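PDB 4EVW: nucleoside-diphosphate-sugar pyrophosphorylase from Vibrio cholerae, which probably transfers a nucleotidyl group onto a sugar phosphate to form a nucleoside-diphosphate sugar, releasing pyrophosphate. Local coordinates for residues Glu181-Leu184 / Glu185-Glu189; Gln87-Thr90 / Val91-Leu95; Ile224-Glu228 / Val229-Gly233; Asp236-Thr239 / Asp240-Gln244. The protein carries 1 engineered substitution. All blocks are in the same frame, centred on the assembly; numbering follows the deposited sequence. Where two conformers were deposited one is given.

Contact 1: Glu181-Leu184 / Glu185-Glu189; sequences EDYL and EAYRE
Glu185 N donates to Glu181 O at 2.9 Å, the first of four i to i+4 backbone bonds between 181-184 and 185-188 in the alpha-helix 180-191. With CG anti to the backbone N (chi1 -177°) and a bend at chi2, the Glu185 carboxylate is brought beside Arg188. In one of the two conformers of Arg188, the one described here, the guanidinium grips Glu185 OE1 side-on with two nitrogens: NH2 at 2.8 Å, nearly in line with the C-O bond, and NE at 3.1 Å, from above the carboxylate plane. Ala186 N repeats the helical bond to Asp182 O, while its methyl side adjoins Glu211 and Leu212 of helix 208-214. Next, Tyr187 N binds Tyr183 O. Tyr187 CB lies 4.4 Å from Tyr183 CE2, the two side chains being one turn apart on the buried flank that meets helix 87-100. Arg188 N gives the fourth bond, to Leu184 O. In the same conformer its guanidinium folds back until one face lies over that carbonyl oxygen, and NH2 comes within 4.0 Å of Glu181 OE1, beyond a salt bridge. A water instead links Glu181 OE1, to which it donates at 2.7 Å, with the other terminal nitrogen, Arg188 NH1, from which it accepts at 3.3 Å.

Contact 2: Gln87-Thr90 / Val91-Leu95; sequences QAET and VTLGL
Thr92 meets Ala88 twice: its backbone N donates to Ala88 O at 3.1 Å with a nearly straight N-H...O angle of 165°, and its hydroxyl OG1 donates to the same oxygen at 3.2 Å. The two donors arrive from opposite faces of the carbonyl plane. OG1 can do this because it lies beside its own backbone N (chi1 -65°), which directs the hydroxyl back along the helix. Tyr183 OH is a further partner of Ala88 O, so this buried acceptor is well satisfied. The other carbonyls of the turn follow the helical pattern, Gln87 O taking Val91 N, Glu89 O taking Leu93 N at 2.8 Å, and Thr90 O taking Gly94 N. At the polar ends, Glu89 OE1 accepts from Arg85 N just before the helix, and Thr90 OG1 is bonded to Thr84 OG1 and to Gly86 O. Alongside these bonds, the aliphatic part of Glu89 runs beside Leu93, with CG 3.9 Å from Leu93 CD1. These are the first turns of helix 87-100, which packs against helix 180-191 on one flank and, through Thr90 and Val91, against the parallel strands 2-5 and 49-54 on another, consistent with the Rossmann-like alpha/beta fold of nucleotidyltransferases.

Contact 3: Ile224-Glu228 / Val229-Gly233; sequences IARHE and VIFCG
Ile224 CD1 lies 4.0 Å from Val229 CB, the two side chains crossing at about a right angle, so the start and end of the turn share an apolar contact. Ala225 contributes its backbone: its N donates to the anti lone pair of Glu228 OE1 at 3.0 Å, and its O accepts from Glu228 N, which ties the residue at both ends to Glu228. Arg226 O then receives a weak bond from Val229 N at 3.4 Å. The Arg226 side chain, bent at chi2 (62°), swings forward toward the strand. Its NH1 comes 2.9 Å from Val229 O at the guanidinium edge, though the angle is too poor for a hydrogen bond, while Phe231 CE2 stands over the centre of one guanidinium face. Because the guanidinium and ring planes are 68° apart and NH2 lies at the ring's edge, this is no flat stack. A water accepts from Arg226 NH2 and, at 2.9 Å, from Phe231 N. His227 continues the 3-10 segment, with Glu228 CG over one face of its ring. Glu228 O accepts a hydrogen bond from Arg118 NH1, which holds the end of the turn. The whole is a short 3-10 turn connecting strand 219-223 to strand 230-231, which pairs antiparallel with strand 116-117.

Contact 4: Asp236-Thr239 / Asp240-Gln244; sequences DEYT and DFLRQ
Leu242 sets its CD2 methyl over one face of the Tyr238 ring, one turn back along the C-terminal alpha-helix 235-243. This is a CH-pi contact: CD2 is 3.9 Å from the ring centroid and 23° off the ring normal, displaced toward the hydroxyl end, where its nearest ring atom is Tyr238 CZ at 3.6 Å. The contact rests on an unusual Leu242 conformation, with chi1 (-119°) far from a staggered value, and its exact geometry deserves some caution. The tyrosine hydroxyl is bonded to Glu26 O. Phe241, on the inward side, meets the rings of His28 and His35 edge-to-face, which binds the helix to the body of the chain.

Among the backbone bonds, Asp240 N to Asp236 O and Phe241 N to Glu237 O are short, at 2.9 and 2.8 Å, and Leu242 N to Tyr238 O follows at 3.0 Å; the bond from Arg243 N to Thr239 O is weak, at 3.2 Å and bent to 135°, as the helix nears its end.

Among the charged groups, Glu237 OE1 turns back to accept from Gly233 N, just before the helix. Asp240 and Arg243 form an i to i+3 salt bridge on the outer side, and the guanidinium also lays one face over Asp240 CA. Both terminal nitrogens of Arg243 converge on the single oxygen OD1 of Asp240, NH1 at 2.7 Å and NH2 at 2.8 Å, through hydrogen bonds that are weak in angle.

In the fold
From the N terminus the contacts run in series, contact 2 first, then 1, 3 and 4; none nests or crosses, and each closes only a local turn within an unbroken stretch. Contacts 2 and 1 join helix 87-100, which rests on strands 2-5 and 49-54, to helix 180-191, distant in sequence yet touching it side by side, their centres 11 Å apart. Beyond strand 219-223, contacts 3 and 4 join the strand pair 116-117/230-231 to the C-terminal helix 235-243, where Cys232 SG is 3.6 Å from Tyr238 CA. The pairs lie on opposite sides of the chain's centre, contacts 1 and 4 being 37 Å apart between centres.

Contact 1: Glu181-Leu184 / Glu185-Glu189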
loop_
_atom_site.group_PDB
_atom_site.type_symbol
_atom_site.label_atom_id
_atom_site.label_comp_id
_atom_site.label_asym_id
_atom_site.label_seq_id
_atom_site.Cartn_x
_atom_site.Cartn_y
_atom_site.Cartn_z
ATOM N N GLU A 181 15.204 -5.331 0.566
ATOM C CA GLU A 181 16.139 -5.044 1.648
ATOM C C GLU A 181 16.177 -3.580 2.076
ATOM O O GLU A 181 16.403 -3.289 3.253
ATOM C CB GLU A 181 17.551 -5.538 1.298
ATOM C CG GLU A 181 17.724 -7.045 1.505
ATOM C CD GLU A 181 17.182 -7.520 2.852
ATOM O OE1 GLU A 181 17.641 -7.013 3.899
ATOM O OE2 GLU A 181 16.294 -8.399 2.861
ATOM N N ASP A 182 15.955 -2.660 1.138
ATOM C CA ASP A 182 15.943 -1.237 1.478
ATOM C C ASP A 182 14.707 -0.928 2.316
ATOM O O ASP A 182 14.760 -0.124 3.249
ATOM C CB ASP A 182 15.942 -0.361 0.221
ATOM C CG ASP A 182 17.255 -0.423 -0.537
ATOM O OD1 ASP A 182 18.299 -0.695 0.092
ATOM O OD2 ASP A 182 17.243 -0.188 -1.761
ATOM N N TYR A 183 13.587 -1.559 1.977
ATOM C CA TYR A 183 12.369 -1.363 2.753
ATOM C C TYR A 183 12.604 -1.836 4.184
ATOM O O TYR A 183 12.300 -1.128 5.141
ATOM C CB TYR A 183 11.199 -2.174 2.183
ATOM C CG TYR A 183 9.979 -2.084 3.070
ATOM C CD1 TYR A 183 9.060 -1.046 2.914
ATOM C CD2 TYR A 183 9.788 -2.983 4.125
ATOM C CE1 TYR A 183 7.985 -0.896 3.792
ATOM C CE2 TYR A 183 8.719 -2.839 5.008
ATOM C CZ TYR A 183 7.823 -1.794 4.836
ATOM O OH TYR A 183 6.783 -1.620 5.718
ATOM N N LEU A 184 13.134 -3.049 4.329
ATOM C CA LEU A 184 13.358 -3.604 5.660
ATOM C C LEU A 184 14.365 -2.806 6.483
ATOM O O LEU A 184 14.217 -2.664 7.698
ATOM C CB LEU A 184 13.776 -5.076 5.559
ATOM C CG LEU A 184 12.675 -5.997 5.008
ATOM C CD1 LEU A 184 13.221 -7.406 4.840
ATOM C CD2 LEU A 184 11.470 -6.001 5.943
ATOM N N GLU A 185 15.386 -2.270 5.826
ATOM C CA GLU A 185 16.380 -1.465 6.527
ATOM C C GLU A 185 15.757 -0.142 6.984
ATOM O O GLU A 185 16.006 0.316 8.098
ATOM C CB GLU A 185 17.573 -1.195 5.617
ATOM C CG GLU A 185 18.689 -0.420 6.284
ATOM C CD GLU A 185 19.316 -1.162 7.452
ATOM O OE1 GLU A 185 19.096 -2.386 7.589
ATOM O OE2 GLU A 185 20.042 -0.510 8.234
ATOM N N ALA A 186 14.938 0.474 6.134
ATOM C CA ALA A 186 14.286 1.725 6.512
ATOM C C ALA A 186 13.351 1.469 7.692
ATOM O O ALA A 186 13.253 2.285 8.615
ATOM C CB ALA A 186 13.504 2.286 5.342
ATOM N N TYR A 187 12.662 0.334 7.657
ATOM C CA TYR A 187 11.750 -0.039 8.731
ATOM C C TYR A 187 12.508 -0.195 10.039
ATOM O O TYR A 187 12.088 0.307 11.079
ATOM C CB TYR A 187 11.056 -1.363 8.424
ATOM C CG TYR A 187 10.065 -1.745 9.498
ATOM C CD1 TYR A 187 8.776 -1.210 9.502
ATOM C CD2 TYR A 187 10.418 -2.625 10.519
ATOM C CE1 TYR A 187 7.860 -1.544 10.499
ATOM C CE2 TYR A 187 9.514 -2.965 11.523
ATOM C CZ TYR A 187 8.235 -2.427 11.502
ATOM O OH TYR A 187 7.327 -2.777 12.475
ATOM N N ARG A 188 13.615 -0.882 9.981
ATOM C CA ARG A 188 14.427 -1.126 11.176
ATOM C C ARG A 188 14.888 0.178 11.749
ATOM O O ARG A 188 14.797 0.380 12.903
ATOM C CB ARG A 188 15.649 -1.964 10.843
ATOM C CG ARG A 188 15.323 -3.408 10.666
ATOM C CD ARG A 188 16.593 -4.211 10.713
ATOM N NE ARG A 188 17.305 -4.149 9.443
ATOM C CZ ARG A 188 17.054 -4.953 8.417
ATOM N NH1 ARG A 188 16.110 -5.881 8.516
ATOM N NH2 ARG A 188 17.745 -4.827 7.295
ATOM N N GLU A 189 15.368 1.077 10.937
ATOM C CA GLU A 189 15.823 2.375 11.406
ATOM C C GLU A 189 14.660 3.155 12.005
ATOM O O GLU A 189 14.779 3.743 13.081
ATOM C CB GLU A 189 16.433 3.155 10.247
ATOM C CG GLU A 189 17.758 2.594 9.768
ATOM C CD GLU A 189 18.891 2.866 10.745
ATOM O OE1 GLU A 189 18.710 3.704 11.656
ATOM O OE2 GLU A 189 19.969 2.254 10.592
HETATM O O HOH W 1 17.018 -8.088 6.267
#

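Contact 2: Gln87-Thr90 / Val91-Leu95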
loop_
_atom_site.group_PDB
_atom_site.type_symbol
_atom_site.label_atom_id
_atom_site.label_comp_id
_atom_site.label_asym_id
_atom_site.label_seq_id
_atom_site.Cartn_x
_atom_site.Cartn_y
_atom_site.Cartn_z
ATOM N N GLN A 87 0.236 -0.315 8.541
ATOM C CA GLN A 87 0.686 -0.967 7.311
ATOM C C GLN A 87 2.171 -1.277 7.211
ATOM O O GLN A 87 2.547 -2.296 6.634
ATOM C CB GLN A 87 0.279 -0.145 6.086
ATOM C CG GLN A 87 -1.211 -0.123 5.813
ATOM C CD GLN A 87 -1.535 0.567 4.502
ATOM O OE1 GLN A 87 -0.689 1.251 3.923
ATOM N NE2 GLN A 87 -2.766 0.397 4.031
ATOM N N ALA A 88 3.024 -0.407 7.748
ATOM C CA ALA A 88 4.455 -0.660 7.662
ATOM C C ALA A 88 4.818 -1.916 8.444
ATOM O O ALA A 88 5.650 -2.706 7.999
ATOM C CB ALA A 88 5.250 0.545 8.180
ATOM N N GLU A 89 4.209 -2.106 9.614
ATOM C CA GLU A 89 4.517 -3.301 10.386
ATOM C C GLU A 89 3.904 -4.520 9.695
ATOM O O GLU A 89 4.510 -5.587 9.649
ATOM C CB GLU A 89 3.989 -3.198 11.828
ATOM C CG GLU A 89 4.330 -4.442 12.647
ATOM C CD GLU A 89 3.962 -4.332 14.121
ATOM O OE1 GLU A 89 2.941 -3.694 14.452
ATOM O OE2 GLU A 89 4.696 -4.912 14.947
ATOM N N THR A 90 2.698 -4.358 9.160
ATOM C CA THR A 90 2.034 -5.458 8.466
ATOM C C THR A 90 2.929 -5.972 7.343
ATOM O O THR A 90 3.140 -7.180 7.206
ATOM C CB THR A 90 0.690 -5.000 7.883
ATOM O OG1 THR A 90 -0.155 -4.555 8.955
ATOM C CG2 THR A 90 0.007 -6.148 7.135
ATOM N N VAL A 91 3.460 -5.053 6.543
ATOM C CA VAL A 91 4.342 -5.428 5.445
ATOM C C VAL A 91 5.582 -6.165 5.955
ATOM O O VAL A 91 5.942 -7.222 5.434
ATOM C CB VAL A 91 4.763 -4.184 4.641
ATOM C CG1 VAL A 91 5.908 -4.533 3.693
ATOM C CG2 VAL A 91 3.553 -3.650 3.847
ATOM N N THR A 92 6.232 -5.620 6.982
ATOM C CA THR A 92 7.423 -6.272 7.531
ATOM C C THR A 92 7.118 -7.682 8.047
ATOM O O THR A 92 7.859 -8.627 7.770
ATOM C CB THR A 92 8.042 -5.424 8.668
ATOM O OG1 THR A 92 8.523 -4.186 8.124
ATOM C CG2 THR A 92 9.200 -6.167 9.328
ATOM N N LEU A 93 6.030 -7.835 8.794
ATOM C CA LEU A 93 5.665 -9.150 9.321
ATOM C C LEU A 93 5.274 -10.104 8.188
ATOM O O LEU A 93 5.524 -11.310 8.263
ATOM C CB LEU A 93 4.523 -9.020 10.334
ATOM C CG LEU A 93 4.900 -8.305 11.636
ATOM C CD1 LEU A 93 3.692 -8.262 12.570
ATOM C CD2 LEU A 93 6.059 -9.038 12.301
ATOM N N GLY A 94 4.667 -9.559 7.136
ATOM C CA GLY A 94 4.284 -10.375 5.993
ATOM C C GLY A 94 5.501 -10.891 5.240
ATOM O O GLY A 94 5.534 -12.043 4.801
ATOM N N LEU A 95 6.510 -10.038 5.081
ATOM C CA LEU A 95 7.728 -10.440 4.389
ATOM C C LEU A 95 8.477 -11.466 5.226
ATOM O O LEU A 95 9.112 -12.375 4.693
ATOM C CB LEU A 95 8.620 -9.227 4.121
ATOM C CG LEU A 95 8.059 -8.271 3.065
ATOM C CD1 LEU A 95 8.889 -7.003 3.048
ATOM C CD2 LEU A 95 8.070 -8.950 1.687
#

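Contact 3: Ile224-Glu228 / Val229-Gly233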
loop_
_atom_site.group_PDB
_atom_site.type_symbol
_atom_site.label_atom_id
_atom_site.label_comp_id
_atom_site.label_asym_id
_atom_site.label_seq_id
_atom_site.Cartn_x
_atom_site.Cartn_y
_atom_site.Cartn_z
ATOM N N ILE A 224 -0.047 11.197 -10.971
ATOM C CA ILE A 224 -1.130 10.684 -11.803
ATOM C C ILE A 224 -2.296 11.651 -11.673
ATOM O O ILE A 224 -2.315 12.496 -10.772
ATOM C CB ILE A 224 -1.602 9.258 -11.400
ATOM C CG1 ILE A 224 -2.250 9.272 -10.014
ATOM C CG2 ILE A 224 -0.429 8.286 -11.453
ATOM C CD1 ILE A 224 -2.945 7.964 -9.665
ATOM N N ALA A 225 -3.255 11.533 -12.584
ATOM C CA ALA A 225 -4.427 12.402 -12.582
ATOM C C ALA A 225 -5.469 11.895 -11.583
ATOM O O ALA A 225 -5.567 10.697 -11.329
ATOM C CB ALA A 225 -5.023 12.462 -13.984
ATOM N N ARG A 226 -6.253 12.811 -11.026
ATOM C CA ARG A 226 -7.266 12.445 -10.044
ATOM C C ARG A 226 -8.257 11.394 -10.539
ATOM O O ARG A 226 -8.726 10.565 -9.757
ATOM C CB ARG A 226 -8.035 13.689 -9.592
ATOM C CG ARG A 226 -9.048 13.410 -8.486
ATOM C CD ARG A 226 -8.356 12.895 -7.229
ATOM N NE ARG A 226 -9.282 12.703 -6.114
ATOM C CZ ARG A 226 -10.016 11.612 -5.923
ATOM N NH1 ARG A 226 -9.942 10.593 -6.771
ATOM N NH2 ARG A 226 -10.825 11.541 -4.872
ATOM N N HIS A 227 -8.570 11.414 -11.832
ATOM C CA HIS A 227 -9.520 10.451 -12.378
ATOM C C HIS A 227 -8.943 9.046 -12.518
ATOM O O HIS A 227 -9.667 8.103 -12.842
ATOM C CB HIS A 227 -10.041 10.917 -13.743
ATOM C CG HIS A 227 -9.025 10.843 -14.841
ATOM N ND1 HIS A 227 -8.116 11.848 -15.089
ATOM C CD2 HIS A 227 -8.772 9.875 -15.755
ATOM C CE1 HIS A 227 -7.347 11.503 -16.106
ATOM N NE2 HIS A 227 -7.725 10.310 -16.528
ATOM N N GLU A 228 -7.645 8.902 -12.280
ATOM C CA GLU A 228 -7.005 7.592 -12.401
ATOM C C GLU A 228 -6.984 6.827 -11.081
ATOM O O GLU A 228 -6.526 5.685 -11.026
ATOM C CB GLU A 228 -5.581 7.755 -12.940
ATOM C CG GLU A 228 -5.543 8.282 -14.374
ATOM C CD GLU A 228 -4.134 8.390 -14.928
ATOM O OE1 GLU A 228 -3.358 9.242 -14.442
ATOM O OE2 GLU A 228 -3.801 7.617 -15.850
ATOM N N VAL A 229 -7.478 7.456 -10.021
ATOM C CA VAL A 229 -7.516 6.811 -8.715
ATOM C C VAL A 229 -8.893 6.969 -8.075
ATOM O O VAL A 229 -9.505 8.037 -8.133
ATOM C CB VAL A 229 -6.415 7.380 -7.768
ATOM C CG1 VAL A 229 -6.636 8.866 -7.514
ATOM C CG2 VAL A 229 -6.409 6.605 -6.451
ATOM N N ILE A 230 -9.400 5.880 -7.504
ATOM C CA ILE A 230 -10.700 5.896 -6.840
ATOM C C ILE A 230 -10.476 5.412 -5.418
ATOM O O ILE A 230 -9.916 4.338 -5.205
ATOM C CB ILE A 230 -11.705 4.957 -7.536
ATOM C CG1 ILE A 230 -11.974 5.455 -8.958
ATOM C CG2 ILE A 230 -13.006 4.890 -6.729
ATOM C CD1 ILE A 230 -12.510 4.393 -9.887
ATOM N N PHE A 231 -10.891 6.214 -4.448
ATOM C CA PHE A 231 -10.730 5.838 -3.051
ATOM C C PHE A 231 -12.042 5.278 -2.525
ATOM O O PHE A 231 -13.111 5.833 -2.775
ATOM C CB PHE A 231 -10.304 7.049 -2.226
ATOM C CG PHE A 231 -8.976 7.618 -2.634
ATOM C CD1 PHE A 231 -7.800 6.916 -2.395
ATOM C CD2 PHE A 231 -8.904 8.851 -3.268
ATOM C CE1 PHE A 231 -6.569 7.439 -2.785
ATOM C CE2 PHE A 231 -7.682 9.383 -3.662
ATOM C CZ PHE A 231 -6.511 8.676 -3.419
ATOM N N CYS A 232 -11.945 4.176 -1.795
ATOM C CA CYS A 232 -13.117 3.514 -1.245
ATOM C C CYS A 232 -12.726 2.993 0.138
ATOM O O CYS A 232 -12.907 1.815 0.441
ATOM C CB CYS A 232 -13.500 2.357 -2.169
ATOM S SG CYS A 232 -15.208 1.819 -2.042
ATOM N N GLY A 233 -12.190 3.886 0.966
ATOM C CA GLY A 233 -11.729 3.495 2.287
ATOM C C GLY A 233 -12.589 3.844 3.490
ATOM O O GLY A 233 -12.293 3.400 4.599
HETATM O O HOH W 2 -12.217 8.680 -5.321
#

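Contact 4: Asp236-Thr239 / Asp240-Gln244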
loop_
_atom_site.group_PDB
_atom_site.type_symbol
_atom_site.label_atom_id
_atom_site.label_comp_id
_atom_site.label_asym_id
_atom_site.label_seq_id
_atom_site.Cartn_x
_atom_site.Cartn_y
_atom_site.Cartn_z
ATOM N N ASP A 236 -18.726 6.464 3.484
ATOM C CA ASP A 236 -19.279 7.425 2.536
ATOM C C ASP A 236 -18.725 7.229 1.124
ATOM O O ASP A 236 -19.456 7.377 0.142
ATOM C CB ASP A 236 -19.023 8.851 3.026
ATOM C CG ASP A 236 -19.945 9.246 4.173
ATOM O OD1 ASP A 236 -20.676 8.368 4.680
ATOM O OD2 ASP A 236 -19.941 10.431 4.568
ATOM N N GLU A 237 -17.442 6.889 1.021
ATOM C CA GLU A 237 -16.828 6.657 -0.287
ATOM C C GLU A 237 -17.388 5.384 -0.915
ATOM O O GLU A 237 -17.562 5.308 -2.130
ATOM C CB GLU A 237 -15.306 6.544 -0.155
ATOM C CG GLU A 237 -14.613 7.867 0.115
ATOM C CD GLU A 237 -13.156 7.690 0.481
ATOM O OE1 GLU A 237 -12.720 6.532 0.640
ATOM O OE2 GLU A 237 -12.449 8.708 0.622
ATOM N N TYR A 238 -17.662 4.380 -0.087
ATOM C CA TYR A 238 -18.226 3.126 -0.579
ATOM C C TYR A 238 -19.629 3.405 -1.121
ATOM O O TYR A 238 -20.028 2.871 -2.161
ATOM C CB TYR A 238 -18.274 2.086 0.552
ATOM C CG TYR A 238 -19.032 0.820 0.221
ATOM C CD1 TYR A 238 -18.666 0.016 -0.863
ATOM C CD2 TYR A 238 -20.123 0.422 0.996
ATOM C CE1 TYR A 238 -19.371 -1.153 -1.162
ATOM C CE2 TYR A 238 -20.829 -0.739 0.706
ATOM C CZ TYR A 238 -20.452 -1.521 -0.372
ATOM O OH TYR A 238 -21.161 -2.668 -0.647
ATOM N N THR A 239 -20.374 4.248 -0.414
ATOM C CA THR A 239 -21.720 4.618 -0.840
ATOM C C THR A 239 -21.631 5.355 -2.174
ATOM O O THR A 239 -22.400 5.078 -3.096
ATOM C CB THR A 239 -22.401 5.530 0.205
ATOM O OG1 THR A 239 -22.599 4.796 1.418
ATOM C CG2 THR A 239 -23.748 6.027 -0.305
ATOM N N ASP A 240 -20.684 6.284 -2.277
ATOM C CA ASP A 240 -20.500 7.047 -3.509
ATOM C C ASP A 240 -20.124 6.130 -4.667
ATOM O O ASP A 240 -20.591 6.318 -5.789
ATOM C CB ASP A 240 -19.415 8.116 -3.335
ATOM C CG ASP A 240 -19.806 9.193 -2.342
ATOM O OD1 ASP A 240 -21.019 9.445 -2.185
ATOM O OD2 ASP A 240 -18.900 9.800 -1.729
ATOM N N PHE A 241 -19.274 5.142 -4.396
ATOM C CA PHE A 241 -18.853 4.203 -5.431
ATOM C C PHE A 241 -20.044 3.373 -5.886
ATOM O O PHE A 241 -20.141 2.990 -7.052
ATOM C CB PHE A 241 -17.751 3.283 -4.899
ATOM C CG PHE A 241 -17.205 2.332 -5.927
ATOM C CD1 PHE A 241 -16.635 2.808 -7.106
ATOM C CD2 PHE A 241 -17.248 0.957 -5.709
ATOM C CE1 PHE A 241 -16.117 1.926 -8.053
ATOM C CE2 PHE A 241 -16.732 0.067 -6.650
ATOM C CZ PHE A 241 -16.165 0.553 -7.825
ATOM N N LEU A 242 -20.953 3.098 -4.955
ATOM C CA LEU A 242 -22.149 2.318 -5.253
ATOM C C LEU A 242 -23.077 3.065 -6.220
ATOM O O LEU A 242 -23.793 2.443 -7.004
ATOM C CB LEU A 242 -22.889 1.996 -3.950
ATOM C CG LEU A 242 -23.091 0.527 -3.551
ATOM C CD1 LEU A 242 -22.078 -0.365 -4.243
ATOM C CD2 LEU A 242 -22.978 0.404 -2.040
ATOM N N ARG A 243 -23.057 4.395 -6.169
ATOM C CA ARG A 243 -23.903 5.200 -7.050
ATOM C C ARG A 243 -23.286 5.399 -8.433
ATOM O O ARG A 243 -24.002 5.599 -9.412
ATOM C CB ARG A 243 -24.172 6.578 -6.439
ATOM C CG ARG A 243 -24.893 6.571 -5.103
ATOM C CD ARG A 243 -25.339 7.983 -4.752
ATOM N NE ARG A 243 -24.283 8.959 -5.005
ATOM C CZ ARG A 243 -23.493 9.479 -4.069
ATOM N NH1 ARG A 243 -23.638 9.125 -2.799
ATOM N NH2 ARG A 243 -22.552 10.352 -4.408
ATOM N N GLN A 244 -21.961 5.351 -8.510
ATOM C CA GLN A 244 -21.263 5.541 -9.778
ATOM C C GLN A 244 -21.632 4.486 -10.818
ATOM O O GLN A 244 -20.707 3.818 -11.327
ATOM C CB GLN A 244 -19.750 5.547 -9.543
ATOM C CG GLN A 244 -19.276 6.730 -8.718
ATOM C CD GLN A 244 -19.755 8.050 -9.287
ATOM O OE1 GLN A 244 -19.496 8.366 -10.449
ATOM N NE2 GLN A 244 -20.459 8.827 -8.474
#